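Local coordinates for protein Two-component system sensor histidine kinase (Bacteroides thetaiotaomicron, PDB 3OTT) that probably senses saccharides through its extracellular beta-propeller and beta-sandwich part, present here, and passes the signal to an intracellular histidine kinase and DNA-binding regulator, at residues 122-127 against 133-138. Numbering follows the deposited sequence.
Sequences GLYTYQ and LTSFDT
F136 fills the tight part of this hairpin, its ring running alongside strand 122-127, edge toward it, on the face shared with L123, T125 and T134. With CG beside its own backbone N (chi1 -67°), the ring sets its edge against T125, CE1 lying 3.7 Å from T125 CB, while the backbone O of L123 also sits at that edge. The L123 side chain crosses that of F136 obliquely, CD2 meeting F136 CB at 4.1 Å. T125 and T134 run side by side, CG2 of T125 against CB of T134. Three backbone bonds tie the antiparallel strands: F136 N gives to L123 O at 2.8 Å, and T125 and T134 pair reciprocally, the T125 N to T134 O bond being the straighter (166° at the hydrogen). CA-H...O contacts from Y124 to T134 O and from L133 to T125 O add to them.

On the other face Y124, L133 and S135 are partly exposed and pack more loosely, whereas Y126 is buried. L133 CD1 lies 4.0 Å from Y124 CB and 4.2 Å from Y126 CD1, bridging the two tyrosines, and comes to 3.3 Å from T125 O. The CD2-CE2 side of the Y124 ring lies beside S135, CE2 4.0 Å from S135 OG. Y126 turns its hydroxyl to T99 and meets F101 edge-to-face.

The pair forms the outer two strands of a four-stranded antiparallel propeller blade. Strand 133-136 is its outermost strand; strand 114-119 flanks 122-127 on the inner side and sends W116 against F136, L123 and T125. Beyond F136 the chain leaves the blade, and D137 caps the short helix 138-141.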
ATOM      1  N   GLY B 122     -37.681  -4.147  -0.178  1.00 20.34           N
ATOM      2  CA  GLY B 122     -36.804  -5.227   0.255  1.00 17.71           C
ATOM      3  C   GLY B 122     -35.318  -4.870   0.153  1.00 17.58           C
ATOM      4  O   GLY B 122     -34.925  -3.859  -0.462  1.00 15.89           O
ATOM      5  N   LEU B 123     -34.504  -5.720   0.774  1.00 16.49           N
ATOM      6  CA  LEU B 123     -33.084  -5.611   0.802  1.00 15.87           C
ATOM      7  C   LEU B 123     -32.540  -6.859   0.156  1.00 16.03           C
ATOM      8  O   LEU B 123     -33.051  -7.976   0.416  1.00 14.62           O
ATOM      9  CB  LEU B 123     -32.559  -5.518   2.256  1.00 15.88           C
ATOM     10  CG  LEU B 123     -31.043  -5.487   2.493  1.00 15.77           C
ATOM     11  CD1 LEU B 123     -30.411  -4.165   1.961  1.00 10.88           C
ATOM     12  CD2 LEU B 123     -30.682  -5.707   3.999  1.00 17.00           C
ATOM     13  N   TYR B 124     -31.491  -6.677  -0.676  1.00 14.22           N
ATOM     14  CA  TYR B 124     -31.020  -7.792  -1.490  1.00 14.85           C
ATOM     15  C   TYR B 124     -29.513  -7.809  -1.558  1.00 13.78           C
ATOM     16  O   TYR B 124     -28.835  -6.797  -1.352  1.00 14.04           O
ATOM     17  CB  TYR B 124     -31.599  -7.724  -2.942  1.00 15.60           C
ATOM     18  CG  TYR B 124     -33.104  -7.600  -2.957  1.00 18.07           C
ATOM     19  CD1 TYR B 124     -33.722  -6.362  -2.773  1.00 16.85           C
ATOM     20  CD2 TYR B 124     -33.912  -8.737  -3.120  1.00 17.81           C
ATOM     21  CE1 TYR B 124     -35.120  -6.252  -2.775  1.00 19.52           C
ATOM     22  CE2 TYR B 124     -35.274  -8.638  -3.151  1.00 20.24           C
ATOM     23  CZ  TYR B 124     -35.872  -7.396  -2.949  1.00 20.04           C
ATOM     24  OH  TYR B 124     -37.223  -7.305  -2.974  1.00 23.67           O
ATOM     25  N   THR B 125     -29.007  -8.969  -1.891  1.00 13.70           N
ATOM     26  CA  THR B 125     -27.635  -9.125  -2.244  1.00 14.10           C
ATOM     27  C   THR B 125     -27.548  -9.611  -3.690  1.00 14.62           C
ATOM     28  O   THR B 125     -28.430 -10.352  -4.185  1.00 13.16           O
ATOM     29  CB  THR B 125     -27.021 -10.041  -1.176  1.00 16.24           C
ATOM     30  OG1 THR B 125     -26.208  -9.246  -0.291  1.00 22.30           O
ATOM     31  CG2 THR B 125     -26.301 -11.132  -1.675  1.00 13.35           C
ATOM     32  N   TYR B 126     -26.507  -9.155  -4.389  1.00 14.54           N
ATOM     33  CA  TYR B 126     -26.250  -9.595  -5.749  1.00 15.53           C
ATOM     34  C   TYR B 126     -24.786  -9.929  -5.937  1.00 15.89           C
ATOM     35  O   TYR B 126     -23.936  -9.054  -5.866  1.00 16.11           O
ATOM     36  CB  TYR B 126     -26.666  -8.521  -6.750  1.00 15.41           C
ATOM     37  CG  TYR B 126     -26.603  -8.968  -8.203  1.00 21.45           C
ATOM     38  CD1 TYR B 126     -27.232 -10.159  -8.624  1.00 23.45           C
ATOM     39  CD2 TYR B 126     -25.908  -8.214  -9.162  1.00 21.57           C
ATOM     40  CE1 TYR B 126     -27.217 -10.573  -9.973  1.00 23.95           C
ATOM     41  CE2 TYR B 126     -25.875  -8.621 -10.510  1.00 22.77           C
ATOM     42  CZ  TYR B 126     -26.525  -9.791 -10.911  1.00 25.29           C
ATOM     43  OH  TYR B 126     -26.477 -10.192 -12.242  1.00 24.19           O
ATOM     44  N   GLN B 127     -24.521 -11.195  -6.206  1.00 15.81           N
ATOM     45  CA  GLN B 127     -23.204 -11.726  -6.220  1.00 17.51           C
ATOM     46  C   GLN B 127     -22.738 -11.622  -7.671  1.00 16.56           C
ATOM     47  O   GLN B 127     -23.366 -12.123  -8.539  1.00 17.90           O
ATOM     48  CB  GLN B 127     -23.183 -13.164  -5.621  1.00 17.80           C
ATOM     49  CG  GLN B 127     -21.837 -13.592  -4.951  1.00 19.00           C
ATOM     50  CD  GLN B 127     -20.615 -13.652  -5.960  1.00 23.46           C
ATOM     51  OE1 GLN B 127     -20.712 -14.182  -7.058  1.00 22.64           O
ATOM     52  NE2 GLN B 127     -19.462 -13.153  -5.521  1.00 25.25           N
ATOM     53  N   LEU B 133     -29.123 -13.612  -6.673  1.00 24.08           N
ATOM     54  CA  LEU B 133     -29.862 -12.576  -5.990  1.00 23.55           C
ATOM     55  C   LEU B 133     -30.503 -13.222  -4.802  1.00 24.41           C
ATOM     56  O   LEU B 133     -31.195 -14.235  -4.934  1.00 24.99           O
ATOM     57  CB  LEU B 133     -30.956 -12.006  -6.914  1.00 23.97           C
ATOM     58  CG  LEU B 133     -31.712 -10.782  -6.377  1.00 22.66           C
ATOM     59  CD1 LEU B 133     -30.793  -9.586  -6.380  1.00 17.51           C
ATOM     60  CD2 LEU B 133     -32.925 -10.521  -7.294  1.00 22.57           C
ATOM     61  N   THR B 134     -30.246 -12.648  -3.633  1.00 24.39           N
ATOM     62  CA  THR B 134     -30.635 -13.205  -2.357  1.00 23.54           C
ATOM     63  C   THR B 134     -31.384 -12.108  -1.670  1.00 23.19           C
ATOM     64  O   THR B 134     -30.951 -10.972  -1.690  1.00 23.52           O
ATOM     65  CB  THR B 134     -29.418 -13.513  -1.455  1.00 23.52           C
ATOM     66  OG1 THR B 134     -28.659 -14.603  -1.997  1.00 25.19           O
ATOM     67  CG2 THR B 134     -29.877 -13.875  -0.057  1.00 20.65           C
ATOM     68  N   SER B 135     -32.467 -12.473  -1.005  1.00 23.71           N
ATOM     69  CA  SER B 135     -33.376 -11.540  -0.414  1.00 24.05           C
ATOM     70  C   SER B 135     -33.239 -11.574   1.078  1.00 24.45           C
ATOM     71  O   SER B 135     -32.985 -12.615   1.637  1.00 24.14           O
ATOM     72  CB  SER B 135     -34.786 -11.959  -0.796  1.00 25.48           C
ATOM     73  OG  SER B 135     -35.743 -11.191  -0.110  1.00 28.02           O
ATOM     74  N   PHE B 136     -33.423 -10.423   1.714  1.00 25.28           N
ATOM     75  CA  PHE B 136     -33.402 -10.299   3.156  1.00 26.46           C
ATOM     76  C   PHE B 136     -34.649  -9.629   3.600  1.00 27.86           C
ATOM     77  O   PHE B 136     -35.056  -8.601   3.035  1.00 28.30           O
ATOM     78  CB  PHE B 136     -32.211  -9.461   3.609  1.00 26.51           C
ATOM     79  CG  PHE B 136     -30.906 -10.118   3.347  1.00 28.31           C
ATOM     80  CD1 PHE B 136     -30.252  -9.925   2.128  1.00 26.42           C
ATOM     81  CD2 PHE B 136     -30.372 -11.005   4.275  1.00 27.72           C
ATOM     82  CE1 PHE B 136     -29.091 -10.581   1.846  1.00 26.70           C
ATOM     83  CE2 PHE B 136     -29.185 -11.641   4.003  1.00 27.60           C
ATOM     84  CZ  PHE B 136     -28.548 -11.428   2.802  1.00 29.37           C
ATOM     85  N   ASP B 137     -35.269 -10.166   4.640  1.00 29.53           N
ATOM     86  CA  ASP B 137     -36.479  -9.487   5.071  1.00 31.13           C
ATOM     87  C   ASP B 137     -36.730  -9.343   6.579  1.00 30.93           C
ATOM     88  O   ASP B 137     -35.893  -9.675   7.436  1.00 29.52           O
ATOM     89  CB  ASP B 137     -37.702 -10.041   4.309  1.00 32.23           C
ATOM     90  CG  ASP B 137     -38.278 -11.302   4.940  1.00 36.68           C
ATOM     91  OD1 ASP B 137     -37.527 -12.230   5.328  1.00 41.36           O
ATOM     92  OD2 ASP B 137     -39.523 -11.344   5.049  1.00 45.53           O
ATOM     93  N   THR B 138     -37.916  -8.829   6.853  1.00 31.77           N
ATOM     94  CA  THR B 138     -38.439  -8.596   8.199  1.00 33.10           C
ATOM     95  C   THR B 138     -38.598  -9.882   9.048  1.00 34.12           C
ATOM     96  O   THR B 138     -38.068  -9.994  10.137  1.00 34.05           O
ATOM     97  CB  THR B 138     -39.736  -7.743   8.026  1.00 32.86           C
ATOM     98  OG1 THR B 138     -39.720  -6.656   8.940  1.00 35.23           O
ATOM     99  CG2 THR B 138     -41.001  -8.532   8.146  1.00 32.64           C
TER